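Long-range contacts in GphF Dehydratase 1 (Archangium violaceum, PDB 6MBF), which probably dehydrates beta-hydroxyacyl intermediates, and may shift the resulting double bond, as a double-hotdog dehydratase domain of the gephyronic acid polyketide synthase: residues L172-R177 and F211-A216; A201-C206 and L264-M269; G228-E233 and V277-L282; L246-P251 and Q258-D263. One frame throughout, in Å; residues are numbered along the deposited sequence.

Interaction 1: L172-R177 and F211-A216; sequences LERRGR and FALIYA
Arg174 and Leu213 bring a strand near one end of the hotdog sheet against the last turn of the helix it wraps, the long helix 200-214 of a polyketide synthase dehydratase. Arg174 CB lies 3.9 Å from Leu213 CD1, so the arginine begins as an apolar neighbour of the leucine. With CG set between the backbone N and the carbonyl carbon (chi1 67°) and the chain bent at chi3, NE and CZ swing over the leucine, and Leu213 CG sits against the centre of the guanidinium face, 3.6 Å from Arg174 CZ. The two terminal nitrogens then part. Arg174 NH2 gives a nearly straight bond, in the guanidinium plane, to Gly176 O at 3.0 Å. Arg174 NH1, with Ala216 CB beside it at the guanidinium edge, donates to Leu213 O at 3.1 Å, on a lone pair though bent at 139°. That carbonyl also accepts from Ala216 N. Arginine suits the spot: its apolar stem covers the leucine while its tip donates to the helix's C-terminal carbonyl. Deeper in, Leu172 CD2 meets Ala212 CB at 3.6 Å, where the small alanine admits the branched chain. A water accepts from Arg174 NH1 at 2.9 Å and donates to Ala212 O.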
loop_
_atom_site.group_PDB
_atom_site.type_symbol
_atom_site.label_atom_id
_atom_site.label_comp_id
_atom_site.label_asym_id
_atom_site.label_seq_id
_atom_site.Cartn_x
_atom_site.Cartn_y
_atom_site.Cartn_z
ATOM N N LEU A 172 -5.936 -17.786 -5.425
ATOM C CA LEU A 172 -6.547 -16.726 -6.214
ATOM C C LEU A 172 -7.390 -17.383 -7.294
ATOM O O LEU A 172 -6.907 -18.288 -7.980
ATOM C CB LEU A 172 -5.488 -15.800 -6.836
ATOM C CG LEU A 172 -6.011 -14.608 -7.659
ATOM C CD1 LEU A 172 -6.812 -13.613 -6.793
ATOM C CD2 LEU A 172 -4.880 -13.889 -8.371
ATOM N N GLU A 173 -8.641 -16.953 -7.424
ATOM C CA GLU A 173 -9.498 -17.441 -8.496
ATOM C C GLU A 173 -10.171 -16.267 -9.184
ATOM O O GLU A 173 -10.519 -15.272 -8.541
ATOM C CB GLU A 173 -10.550 -18.427 -7.981
ATOM C CG GLU A 173 -11.568 -17.837 -7.026
ATOM C CD GLU A 173 -12.524 -18.888 -6.510
ATOM O OE1 GLU A 173 -12.057 -19.810 -5.809
ATOM O OE2 GLU A 173 -13.730 -18.805 -6.819
ATOM N N ARG A 174 -10.344 -16.376 -10.496
ATOM C CA ARG A 174 -10.865 -15.260 -11.266
ATOM C C ARG A 174 -12.101 -15.664 -12.057
ATOM O O ARG A 174 -12.329 -16.839 -12.360
ATOM C CB ARG A 174 -9.805 -14.699 -12.218
ATOM C CG ARG A 174 -9.389 -15.641 -13.342
ATOM C CD ARG A 174 -8.463 -14.922 -14.330
ATOM N NE ARG A 174 -9.075 -13.707 -14.873
ATOM C CZ ARG A 174 -8.404 -12.745 -15.503
ATOM N NH1 ARG A 174 -7.092 -12.849 -15.671
ATOM N NH2 ARG A 174 -9.042 -11.672 -15.959
ATOM N N ARG A 175 -12.905 -14.656 -12.375
ATOM C CA ARG A 175 -14.059 -14.817 -13.254
ATOM C C ARG A 175 -14.306 -13.470 -13.908
ATOM O O ARG A 175 -14.615 -12.498 -13.214
ATOM C CB ARG A 175 -15.291 -15.282 -12.477
ATOM C CG ARG A 175 -16.589 -15.139 -13.243
ATOM C CD ARG A 175 -16.932 -16.400 -14.013
ATOM N NE ARG A 175 -17.217 -17.524 -13.127
ATOM C CZ ARG A 175 -17.790 -18.657 -13.521
ATOM N NH1 ARG A 175 -18.149 -18.813 -14.787
ATOM N NH2 ARG A 175 -18.011 -19.634 -12.651
ATOM N N GLY A 176 -14.145 -13.395 -15.226
ATOM C CA GLY A 176 -14.141 -12.083 -15.863
ATOM C C GLY A 176 -13.032 -11.205 -15.303
ATOM O O GLY A 176 -11.882 -11.633 -15.152
ATOM N N ARG A 177 -13.373 -9.956 -14.988
ATOM C CA ARG A 177 -12.436 -9.002 -14.407
ATOM C C ARG A 177 -12.506 -8.967 -12.884
ATOM O O ARG A 177 -12.022 -8.004 -12.272
ATOM C CB ARG A 177 -12.687 -7.591 -14.954
ATOM C CG ARG A 177 -12.503 -7.424 -16.446
ATOM C CD ARG A 177 -12.443 -5.947 -16.806
ATOM N NE ARG A 177 -13.685 -5.244 -16.506
ATOM C CZ ARG A 177 -14.733 -5.199 -17.326
ATOM N NH1 ARG A 177 -14.686 -5.815 -18.507
ATOM N NH2 ARG A 177 -15.824 -4.534 -16.972
ATOM N N PHE A 211 -2.623 -7.392 -10.071
ATOM C CA PHE A 211 -1.552 -7.623 -11.043
ATOM C C PHE A 211 -1.702 -8.978 -11.719
ATOM O O PHE A 211 -1.534 -9.096 -12.942
ATOM C CB PHE A 211 -0.185 -7.562 -10.359
ATOM C CG PHE A 211 0.205 -6.204 -9.834
ATOM C CD1 PHE A 211 -0.471 -5.052 -10.205
ATOM C CD2 PHE A 211 1.299 -6.093 -8.989
ATOM C CE1 PHE A 211 -0.060 -3.812 -9.720
ATOM C CE2 PHE A 211 1.703 -4.860 -8.498
ATOM C CZ PHE A 211 1.021 -3.724 -8.868
ATOM N N ALA A 212 -1.991 -10.017 -10.931
ATOM C CA ALA A 212 -2.093 -11.366 -11.477
ATOM C C ALA A 212 -3.208 -11.464 -12.509
ATOM O O ALA A 212 -3.080 -12.189 -13.500
ATOM C CB ALA A 212 -2.312 -12.375 -10.344
ATOM N N LEU A 213 -4.312 -10.738 -12.305
ATOM C CA LEU A 213 -5.370 -10.732 -13.310
ATOM C C LEU A 213 -4.930 -9.993 -14.569
ATOM O O LEU A 213 -5.095 -10.499 -15.688
ATOM C CB LEU A 213 -6.644 -10.115 -12.733
ATOM C CG LEU A 213 -7.690 -11.160 -12.363
ATOM C CD1 LEU A 213 -7.180 -12.012 -11.200
ATOM C CD2 LEU A 213 -9.005 -10.490 -12.026
ATOM N N ILE A 214 -4.350 -8.800 -14.404
ATOM C CA ILE A 214 -3.884 -8.020 -15.548
ATOM C C ILE A 214 -2.902 -8.830 -16.393
ATOM O O ILE A 214 -3.051 -8.935 -17.615
ATOM C CB ILE A 214 -3.247 -6.701 -15.070
ATOM C CG1 ILE A 214 -4.308 -5.772 -14.465
ATOM C CG2 ILE A 214 -2.508 -6.026 -16.209
ATOM C CD1 ILE A 214 -3.712 -4.642 -13.646
ATOM N N TYR A 215 -1.892 -9.424 -15.752
ATOM C CA TYR A 215 -0.769 -10.018 -16.475
ATOM C C TYR A 215 -1.127 -11.347 -17.123
ATOM O O TYR A 215 -0.304 -11.905 -17.862
ATOM C CB TYR A 215 0.436 -10.168 -15.541
ATOM C CG TYR A 215 1.021 -8.829 -15.136
ATOM C CD1 TYR A 215 1.513 -8.614 -13.853
ATOM C CD2 TYR A 215 1.072 -7.774 -16.043
ATOM C CE1 TYR A 215 2.055 -7.380 -13.490
ATOM C CE2 TYR A 215 1.601 -6.543 -15.686
ATOM C CZ TYR A 215 2.088 -6.355 -14.407
ATOM O OH TYR A 215 2.614 -5.138 -14.059
ATOM N N ALA A 216 -2.341 -11.849 -16.893
ATOM C CA ALA A 216 -2.847 -12.937 -17.715
ATOM C C ALA A 216 -3.031 -12.506 -19.165
ATOM O O ALA A 216 -3.008 -13.356 -20.061
ATOM C CB ALA A 216 -4.169 -13.459 -17.154
HETATM O O HOH W 1 -5.322 -14.475 -14.055
#

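Interaction 2: A201-C206 and L264-M269; sequences ALLDAC and LRLFDM
Cys206 and Leu266 meet in the core of a hotdog fold, where helix 200-214 is the sausage and strand 259-267 belongs to the sheet that wraps it. Helix 201-206 and strand 264-267 run at 130° to each other with their axes 10.7 Å apart, a spacing that side chains from both fill.

The interaction across the gap is apolar. Leu266 supplies most of it: its CD2 reaches three helix residues, touching Cys206 SG at 3.8 Å, Leu202 CD2 at 4.0 Å and, more loosely, Leu203 CD1 at 4.3 Å. Leu202 and Leu266 run antiparallel alongside one another, methyl beside methyl. Leu202 and Cys206 are one turn apart, and Leu203 lies next to the first, so the three form one helix face. Cysteine suits the middle of it, being slim and weakly polar; with SG beside the backbone N (chi1 -64°), the sulfur is directed at both CG and CD2 of Leu266.

The polar groups here are backbone ones, engaged within the helix and within the sheet: Cys206 N donates to Leu202 O, while Leu264 and Leu266 bond to strand 273-284. On the neighbouring strands, Val244 touches both Cys206 and Leu266, and Val277 touches Leu264. Where the helix runs on, Leu264 lays its CD2 methyl 3.7 Å from the carbonyl oxygen of Cys206 and 4.1 Å from Cys206 CB.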
loop_
_atom_site.group_PDB
_atom_site.type_symbol
_atom_site.label_atom_id
_atom_site.label_comp_id
_atom_site.label_asym_id
_atom_site.label_seq_id
_atom_site.Cartn_x
_atom_site.Cartn_y
_atom_site.Cartn_z
ATOM N N ALA A 201 2.742 -5.351 3.728
ATOM C CA ALA A 201 2.882 -6.613 3.006
ATOM C C ALA A 201 1.523 -7.213 2.680
ATOM O O ALA A 201 1.341 -7.819 1.616
ATOM C CB ALA A 201 3.712 -7.606 3.821
ATOM N N LEU A 202 0.561 -7.078 3.596
ATOM C CA LEU A 202 -0.765 -7.630 3.349
ATOM C C LEU A 202 -1.500 -6.842 2.265
ATOM O O LEU A 202 -2.068 -7.425 1.336
ATOM C CB LEU A 202 -1.564 -7.665 4.654
ATOM C CG LEU A 202 -2.903 -8.416 4.618
ATOM C CD1 LEU A 202 -3.205 -9.002 5.975
ATOM C CD2 LEU A 202 -4.029 -7.485 4.206
ATOM N N LEU A 203 -1.500 -5.510 2.354
ATOM C CA LEU A 203 -2.189 -4.741 1.323
ATOM C C LEU A 203 -1.499 -4.882 -0.031
ATOM O O LEU A 203 -2.176 -5.001 -1.055
ATOM C CB LEU A 203 -2.301 -3.273 1.736
ATOM C CG LEU A 203 -3.152 -2.432 0.786
ATOM C CD1 LEU A 203 -4.581 -2.974 0.688
ATOM C CD2 LEU A 203 -3.141 -0.956 1.221
ATOM N N ASP A 204 -0.160 -4.918 -0.055
ATOM C CA ASP A 204 0.542 -5.188 -1.310
ATOM C C ASP A 204 0.121 -6.524 -1.911
ATOM O O ASP A 204 -0.039 -6.632 -3.132
ATOM C CB ASP A 204 2.055 -5.169 -1.104
ATOM C CG ASP A 204 2.805 -5.652 -2.332
ATOM O OD1 ASP A 204 2.901 -4.885 -3.313
ATOM O OD2 ASP A 204 3.283 -6.807 -2.310
ATOM N N ALA A 205 -0.046 -7.554 -1.077
ATOM C CA ALA A 205 -0.508 -8.844 -1.587
ATOM C C ALA A 205 -1.880 -8.719 -2.251
ATOM O O ALA A 205 -2.125 -9.314 -3.308
ATOM C CB ALA A 205 -0.545 -9.872 -0.453
ATOM N N CYS A 206 -2.778 -7.921 -1.669
ATOM C CA CYS A 206 -4.077 -7.696 -2.296
ATOM C C CYS A 206 -3.926 -6.984 -3.636
ATOM O O CYS A 206 -4.584 -7.343 -4.617
ATOM C CB CYS A 206 -4.986 -6.896 -1.359
ATOM S SG CYS A 206 -5.402 -7.754 0.188
ATOM N N LEU A 264 -11.383 -2.797 -4.408
ATOM C CA LEU A 264 -11.103 -3.980 -3.607
ATOM C C LEU A 264 -11.857 -3.913 -2.291
ATOM O O LEU A 264 -12.114 -2.831 -1.756
ATOM C CB LEU A 264 -9.603 -4.148 -3.313
ATOM C CG LEU A 264 -8.637 -4.268 -4.490
ATOM C CD1 LEU A 264 -8.163 -2.905 -4.943
ATOM C CD2 LEU A 264 -7.441 -5.122 -4.067
ATOM N N ARG A 265 -12.223 -5.087 -1.783
ATOM C CA ARG A 265 -12.855 -5.241 -0.480
ATOM C C ARG A 265 -12.136 -6.364 0.250
ATOM O O ARG A 265 -12.003 -7.468 -0.288
ATOM C CB ARG A 265 -14.351 -5.554 -0.620
ATOM C CG ARG A 265 -15.136 -4.495 -1.396
ATOM C CD ARG A 265 -15.090 -3.171 -0.670
ATOM N NE ARG A 265 -15.989 -2.166 -1.235
ATOM C CZ ARG A 265 -15.610 -1.162 -2.021
ATOM N NH1 ARG A 265 -14.337 -1.013 -2.371
ATOM N NH2 ARG A 265 -16.518 -0.293 -2.453
ATOM N N LEU A 266 -11.649 -6.071 1.453
ATOM C CA LEU A 266 -10.921 -7.040 2.264
ATOM C C LEU A 266 -11.822 -7.528 3.397
ATOM O O LEU A 266 -12.429 -6.717 4.101
ATOM C CB LEU A 266 -9.641 -6.419 2.840
ATOM C CG LEU A 266 -8.433 -6.162 1.919
ATOM C CD1 LEU A 266 -8.749 -5.202 0.780
ATOM C CD2 LEU A 266 -7.287 -5.622 2.750
ATOM N N PHE A 267 -11.878 -8.847 3.589
ATOM C CA PHE A 267 -12.715 -9.465 4.610
ATOM C C PHE A 267 -11.869 -10.339 5.521
ATOM O O PHE A 267 -10.906 -10.967 5.070
ATOM C CB PHE A 267 -13.821 -10.325 3.982
ATOM C CG PHE A 267 -14.733 -9.566 3.067
ATOM C CD1 PHE A 267 -15.926 -9.029 3.535
ATOM C CD2 PHE A 267 -14.393 -9.389 1.735
ATOM C CE1 PHE A 267 -16.764 -8.321 2.685
ATOM C CE2 PHE A 267 -15.224 -8.684 0.886
ATOM C CZ PHE A 267 -16.408 -8.153 1.357
ATOM N N ASP A 268 -12.223 -10.398 6.807
ATOM C CA ASP A 268 -11.534 -11.364 7.651
ATOM C C ASP A 268 -12.052 -12.766 7.331
ATOM O O ASP A 268 -12.933 -12.953 6.484
ATOM C CB ASP A 268 -11.659 -10.990 9.133
ATOM C CG ASP A 268 -13.084 -11.075 9.681
ATOM O OD1 ASP A 268 -13.954 -11.763 9.107
ATOM O OD2 ASP A 268 -13.326 -10.434 10.729
ATOM N N MET A 269 -11.473 -13.774 7.989
ATOM C CA MET A 269 -11.836 -15.149 7.656
ATOM C C MET A 269 -13.242 -15.529 8.122
ATOM O O MET A 269 -13.710 -16.626 7.788
ATOM C CB MET A 269 -10.791 -16.111 8.223
ATOM C CG MET A 269 -9.384 -15.819 7.701
ATOM S SD MET A 269 -9.278 -15.778 5.892
ATOM C CE MET A 269 -9.236 -17.529 5.523
#

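Interaction 3: G228-E233 and V277-L282; sequences GCARIE and VDALQL
Arg231 and Asp278 pair in the antiparallel ladder between strands 224-234 and 273-284 of the hotdog fold. Asp278 N gives a nearly straight bond to Arg231 O at 2.8 Å, in the carbonyl plane; at the other end Gln281 N donates to Gly228 O at 2.9 Å. The return bonds, from Gly228 N to Gln281 O and from Arg231 N to Asp278 O, are weak. Ala230 and Arg231 both face Asp278, a classic beta bulge, and Asp278 O also accepts weakly from Ala230 N at 3.1 Å. Ala230 N makes a further weak bond to Ala279 O, while Ala279 N is taken up by Asp263 OD1. Two small side chains, Ala230 CB and Ala279 CB, meet at 3.8 Å.

The charged side chains run alongside each other, guanidinium and carboxylate planes 24° apart, but Arg231 NE stays 4.5 Å from Asp278 OD1, too far for a salt bridge. Each has firmer partners. Extended with CG trans to the backbone N (chi1 -175°), Arg231 makes salt bridges through NH2 to Glu233 OE1 at 3.1 Å and through NH1 to Glu77; Asp278 OD2 makes one with Arg265. On the buried face Val277 sets CG1 against Cys229 SG and CG2 against Ile232 CD1.

Main-chain bonds thus carry the join, while the arginine and the aspartate are each paired separately with opposite charges, which probably favours their ionised forms.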
loop_
_atom_site.group_PDB
_atom_site.type_symbol
_atom_site.label_atom_id
_atom_site.label_comp_id
_atom_site.label_asym_id
_atom_site.label_seq_id
_atom_site.Cartn_x
_atom_site.Cartn_y
_atom_site.Cartn_z
ATOM N N GLY A 228 -2.413 6.326 -7.652
ATOM C CA GLY A 228 -3.438 7.067 -6.947
ATOM C C GLY A 228 -4.432 6.113 -6.337
ATOM O O GLY A 228 -4.462 4.921 -6.646
ATOM N N CYS A 229 -5.250 6.667 -5.452
ATOM C CA CYS A 229 -6.296 5.905 -4.781
ATOM C C CYS A 229 -7.358 6.900 -4.343
ATOM O O CYS A 229 -7.036 7.861 -3.634
ATOM C CB CYS A 229 -5.697 5.165 -3.586
ATOM S SG CYS A 229 -6.807 4.144 -2.671
ATOM N N ALA A 230 -8.612 6.694 -4.764
ATOM C CA ALA A 230 -9.665 7.628 -4.371
ATOM C C ALA A 230 -9.967 7.529 -2.879
ATOM O O ALA A 230 -10.157 8.556 -2.213
ATOM C CB ALA A 230 -10.935 7.399 -5.196
ATOM N N ARG A 231 -10.000 6.315 -2.331
ATOM C CA ARG A 231 -10.364 6.149 -0.931
ATOM C C ARG A 231 -9.897 4.792 -0.437
ATOM O O ARG A 231 -10.021 3.796 -1.148
ATOM C CB ARG A 231 -11.880 6.272 -0.749
ATOM C CG ARG A 231 -12.362 6.243 0.674
ATOM C CD ARG A 231 -13.870 6.437 0.673
ATOM N NE ARG A 231 -14.471 5.997 1.925
ATOM C CZ ARG A 231 -14.885 6.814 2.887
ATOM N NH1 ARG A 231 -14.778 8.131 2.746
ATOM N NH2 ARG A 231 -15.413 6.308 3.992
ATOM N N ILE A 232 -9.354 4.762 0.778
ATOM C CA ILE A 232 -9.162 3.516 1.507
ATOM C C ILE A 232 -9.732 3.706 2.907
ATOM O O ILE A 232 -9.498 4.739 3.540
ATOM C CB ILE A 232 -7.684 3.072 1.553
ATOM C CG1 ILE A 232 -7.551 1.789 2.379
ATOM C CG2 ILE A 232 -6.792 4.158 2.128
ATOM C CD1 ILE A 232 -6.185 1.107 2.262
ATOM N N GLU A 233 -10.520 2.738 3.364
ATOM C CA GLU A 233 -11.092 2.775 4.701
ATOM C C GLU A 233 -10.732 1.497 5.440
ATOM O O GLU A 233 -10.863 0.402 4.891
ATOM C CB GLU A 233 -12.604 2.951 4.644
ATOM C CG GLU A 233 -13.237 3.078 6.002
ATOM C CD GLU A 233 -14.657 3.559 5.905
ATOM O OE1 GLU A 233 -15.277 3.356 4.836
ATOM O OE2 GLU A 233 -15.144 4.154 6.887
ATOM N N VAL A 277 -11.080 -0.405 -0.696
ATOM C CA VAL A 277 -10.222 0.410 -1.551
ATOM C C VAL A 277 -11.032 0.778 -2.787
ATOM O O VAL A 277 -11.490 -0.109 -3.516
ATOM C CB VAL A 277 -8.927 -0.322 -1.949
ATOM C CG1 VAL A 277 -8.114 0.546 -2.893
ATOM C CG2 VAL A 277 -8.096 -0.689 -0.711
ATOM N N ASP A 278 -11.229 2.075 -3.015
ATOM C CA ASP A 278 -11.975 2.553 -4.172
ATOM C C ASP A 278 -11.025 3.199 -5.168
ATOM O O ASP A 278 -10.272 4.112 -4.811
ATOM C CB ASP A 278 -13.053 3.568 -3.769
ATOM C CG ASP A 278 -14.115 2.965 -2.879
ATOM O OD1 ASP A 278 -14.592 3.665 -1.957
ATOM O OD2 ASP A 278 -14.456 1.785 -3.095
ATOM N N ALA A 279 -11.091 2.745 -6.420
ATOM C CA ALA A 279 -10.374 3.359 -7.532
ATOM C C ALA A 279 -8.867 3.437 -7.262
ATOM O O ALA A 279 -8.247 4.502 -7.301
ATOM C CB ALA A 279 -10.957 4.743 -7.852
ATOM N N LEU A 280 -8.280 2.281 -6.975
ATOM C CA LEU A 280 -6.838 2.162 -7.082
ATOM C C LEU A 280 -6.443 2.388 -8.538
ATOM O O LEU A 280 -6.933 1.698 -9.434
ATOM C CB LEU A 280 -6.399 0.780 -6.606
ATOM C CG LEU A 280 -4.917 0.451 -6.792
ATOM C CD1 LEU A 280 -4.061 1.337 -5.913
ATOM C CD2 LEU A 280 -4.645 -1.024 -6.506
ATOM N N GLN A 281 -5.589 3.374 -8.783
ATOM C CA GLN A 281 -5.207 3.760 -10.135
ATOM C C GLN A 281 -3.796 3.254 -10.401
ATOM O O GLN A 281 -2.866 3.569 -9.653
ATOM C CB GLN A 281 -5.319 5.276 -10.303
ATOM C CG GLN A 281 -6.780 5.744 -10.296
ATOM C CD GLN A 281 -6.994 7.072 -9.592
ATOM O OE1 GLN A 281 -7.490 7.123 -8.461
ATOM N NE2 GLN A 281 -6.644 8.157 -10.267
ATOM N N LEU A 282 -3.644 2.441 -11.445
ATOM C CA LEU A 282 -2.368 1.831 -11.793
ATOM C C LEU A 282 -1.873 2.374 -13.125
ATOM O O LEU A 282 -2.659 2.563 -14.055
ATOM C CB LEU A 282 -2.495 0.308 -11.896
ATOM C CG LEU A 282 -3.055 -0.445 -10.693
ATOM C CD1 LEU A 282 -3.151 -1.944 -11.034
ATOM C CD2 LEU A 282 -2.161 -0.212 -9.493
#

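Interaction 4: L246-P251 and Q258-D263; sequences LRLHPP and QTHTAD
His249 and Asp263 share the main side-chain bond of this beta hairpin, made by strands 241-248 and 259-267. His249 NE2 donates to Asp263 OD2 at 2.9 Å; the oxygen lies close to the ring plane but is itself met from above the carboxylate plane, the two planes being 62° apart. Asp263 has two further partners: its OD1 accepts from Ala279 N, and a water donates to OD2 while accepting from Arg247 NH1. Arg247 NE makes a salt bridge to Glu178. In the backbone, Arg247 N donates to Asp263 O at 2.9 Å, and Asp263 N returns a bond to Arg247 O. His249 N adds an almost straight bond (175°) to Thr261 O at 2.8 Å. Past this point the chain diverges toward two prolines, and a second water takes over, donating to His249 O, accepting from Thr261 N and hydrogen-bonded to His260 ND1, whose NE2 in turn bonds to Glu218.

Packing follows outward. Thr261 places CG2 over the His249 ring as a CH-pi contact, 3.6 Å from the centroid; CG2 stands opposite the backbone N because OG1 takes chi1 -56°. Threonine offers here a methyl for the ring's face. On the buried side Leu248 CD2 lies 3.9 Å from His260 CB, and Pro251 CB approaches His260 CE1.

Leu248 and His260 continue onto Val210 and Ile214 of helix 200-214, and the hairpin is flanked by strand 178-184 beside Arg247 and strand 273-284 beside Thr261.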
loop_
_atom_site.group_PDB
_atom_site.type_symbol
_atom_site.label_atom_id
_atom_site.label_comp_id
_atom_site.label_asym_id
_atom_site.label_seq_id
_atom_site.Cartn_x
_atom_site.Cartn_y
_atom_site.Cartn_z
ATOM N N LEU A 246 -11.727 -8.353 -5.622
ATOM C CA LEU A 246 -11.266 -7.238 -6.439
ATOM C C LEU A 246 -12.069 -7.183 -7.730
ATOM O O LEU A 246 -12.538 -8.209 -8.230
ATOM C CB LEU A 246 -9.763 -7.341 -6.759
ATOM C CG LEU A 246 -9.332 -8.424 -7.756
ATOM C CD1 LEU A 246 -9.360 -7.917 -9.206
ATOM C CD2 LEU A 246 -7.951 -8.900 -7.434
ATOM N N ARG A 247 -12.227 -5.973 -8.263
ATOM C CA ARG A 247 -12.901 -5.780 -9.544
ATOM C C ARG A 247 -12.117 -4.773 -10.376
ATOM O O ARG A 247 -11.968 -3.612 -9.985
ATOM C CB ARG A 247 -14.354 -5.315 -9.358
ATOM C CG ARG A 247 -15.056 -5.000 -10.689
ATOM C CD ARG A 247 -16.526 -4.568 -10.511
ATOM N NE ARG A 247 -17.353 -5.613 -9.912
ATOM C CZ ARG A 247 -18.055 -5.483 -8.786
ATOM N NH1 ARG A 247 -18.042 -4.339 -8.107
ATOM N NH2 ARG A 247 -18.777 -6.503 -8.336
ATOM N N LEU A 248 -11.625 -5.218 -11.526
ATOM C CA LEU A 248 -10.974 -4.325 -12.469
ATOM C C LEU A 248 -12.021 -3.582 -13.288
ATOM O O LEU A 248 -13.018 -4.166 -13.723
ATOM C CB LEU A 248 -10.045 -5.122 -13.386
ATOM C CG LEU A 248 -8.629 -5.333 -12.844
ATOM C CD1 LEU A 248 -7.992 -6.564 -13.472
ATOM C CD2 LEU A 248 -7.771 -4.095 -13.106
ATOM N N HIS A 249 -11.797 -2.287 -13.488
ATOM C CA HIS A 249 -12.643 -1.503 -14.364
ATOM C C HIS A 249 -12.408 -1.930 -15.813
ATOM O O HIS A 249 -11.373 -2.516 -16.132
ATOM C CB HIS A 249 -12.350 -0.012 -14.185
ATOM C CG HIS A 249 -12.779 0.535 -12.861
ATOM N ND1 HIS A 249 -12.955 1.884 -12.638
ATOM C CD2 HIS A 249 -13.077 -0.083 -11.693
ATOM C CE1 HIS A 249 -13.336 2.075 -11.387
ATOM N NE2 HIS A 249 -13.420 0.899 -10.791
ATOM N N PRO A 250 -13.359 -1.659 -16.706
ATOM C CA PRO A 250 -13.174 -2.027 -18.115
ATOM C C PRO A 250 -11.943 -1.354 -18.693
ATOM O O PRO A 250 -11.782 -0.130 -18.581
ATOM C CB PRO A 250 -14.463 -1.526 -18.792
ATOM C CG PRO A 250 -15.121 -0.628 -17.807
ATOM C CD PRO A 250 -14.695 -1.098 -16.451
ATOM N N PRO A 251 -11.042 -2.123 -19.290
ATOM C CA PRO A 251 -9.822 -1.541 -19.855
ATOM C C PRO A 251 -10.103 -0.875 -21.192
ATOM O O PRO A 251 -11.085 -1.170 -21.873
ATOM C CB PRO A 251 -8.891 -2.749 -20.032
ATOM C CG PRO A 251 -9.671 -3.955 -19.578
ATOM C CD PRO A 251 -11.111 -3.573 -19.513
ATOM N N GLN A 258 -1.871 1.235 -20.791
ATOM C CA GLN A 258 -0.978 2.019 -19.947
ATOM C C GLN A 258 -1.517 2.173 -18.533
ATOM O O GLN A 258 -0.729 2.411 -17.610
ATOM C CB GLN A 258 -0.739 3.407 -20.542
ATOM C CG GLN A 258 0.102 3.396 -21.806
ATOM C CD GLN A 258 1.442 2.710 -21.608
ATOM O OE1 GLN A 258 2.194 3.035 -20.685
ATOM N NE2 GLN A 258 1.745 1.748 -22.473
ATOM N N THR A 259 -2.832 2.051 -18.345
ATOM C CA THR A 259 -3.441 2.243 -17.038
ATOM C C THR A 259 -4.523 1.204 -16.793
ATOM O O THR A 259 -5.119 0.656 -17.729
ATOM C CB THR A 259 -4.063 3.639 -16.876
ATOM O OG1 THR A 259 -5.084 3.821 -17.864
ATOM C CG2 THR A 259 -3.012 4.730 -17.021
ATOM N N HIS A 260 -4.762 0.939 -15.509
ATOM C CA HIS A 260 -5.904 0.168 -15.042
ATOM C C HIS A 260 -6.433 0.826 -13.776
ATOM O O HIS A 260 -5.727 1.593 -13.112
ATOM C CB HIS A 260 -5.554 -1.293 -14.737
ATOM C CG HIS A 260 -5.451 -2.157 -15.948
ATOM N ND1 HIS A 260 -6.557 -2.664 -16.590
ATOM C CD2 HIS A 260 -4.373 -2.628 -16.621
ATOM C CE1 HIS A 260 -6.169 -3.401 -17.616
ATOM N NE2 HIS A 260 -4.848 -3.395 -17.657
ATOM N N THR A 261 -7.680 0.508 -13.449
ATOM C CA THR A 261 -8.304 0.945 -12.203
ATOM C C THR A 261 -8.987 -0.257 -11.569
ATOM O O THR A 261 -9.520 -1.116 -12.278
ATOM C CB THR A 261 -9.311 2.085 -12.442
ATOM O OG1 THR A 261 -8.663 3.175 -13.107
ATOM C CG2 THR A 261 -9.891 2.597 -11.122
ATOM N N ALA A 262 -8.950 -0.343 -10.237
ATOM C CA ALA A 262 -9.562 -1.466 -9.544
ATOM C C ALA A 262 -10.158 -1.006 -8.222
ATOM O O ALA A 262 -9.671 -0.057 -7.596
ATOM C CB ALA A 262 -8.548 -2.595 -9.291
ATOM N N ASP A 263 -11.215 -1.700 -7.807
ATOM C CA ASP A 263 -11.794 -1.589 -6.477
ATOM C C ASP A 263 -11.551 -2.893 -5.722
ATOM O O ASP A 263 -11.502 -3.971 -6.320
ATOM C CB ASP A 263 -13.300 -1.305 -6.550
ATOM C CG ASP A 263 -13.625 -0.132 -7.441
ATOM O OD1 ASP A 263 -13.002 0.932 -7.261
ATOM O OD2 ASP A 263 -14.503 -0.277 -8.322
HETATM O O HOH W 2 -16.457 -2.087 -8.100
HETATM O O HOH W 3 -8.922 -1.296 -15.589
#

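How the interactions relate
Helix 200-214 is shared by interactions 1 and 2: interaction 2 holds its buried early turns with aliphatic groups and a sulfur, whereas interaction 1 holds its partly exposed end with an arginine and water. Interactions 3 and 4 are ladders between strands, their backbones bonded to each other through Leu280 N and Ala262 O. Both bury apolar side chains on the helix side and keep charged groups on the other. Strand 259-267 serves interactions 2 and 4, and the Arg265-Asp278 salt bridge joins 2 to 3. Interaction 1 meets interaction 4 at Arg177, whose O lies 2.9 Å from Leu248 N, and interaction 3 where Ile214 packs on Leu282.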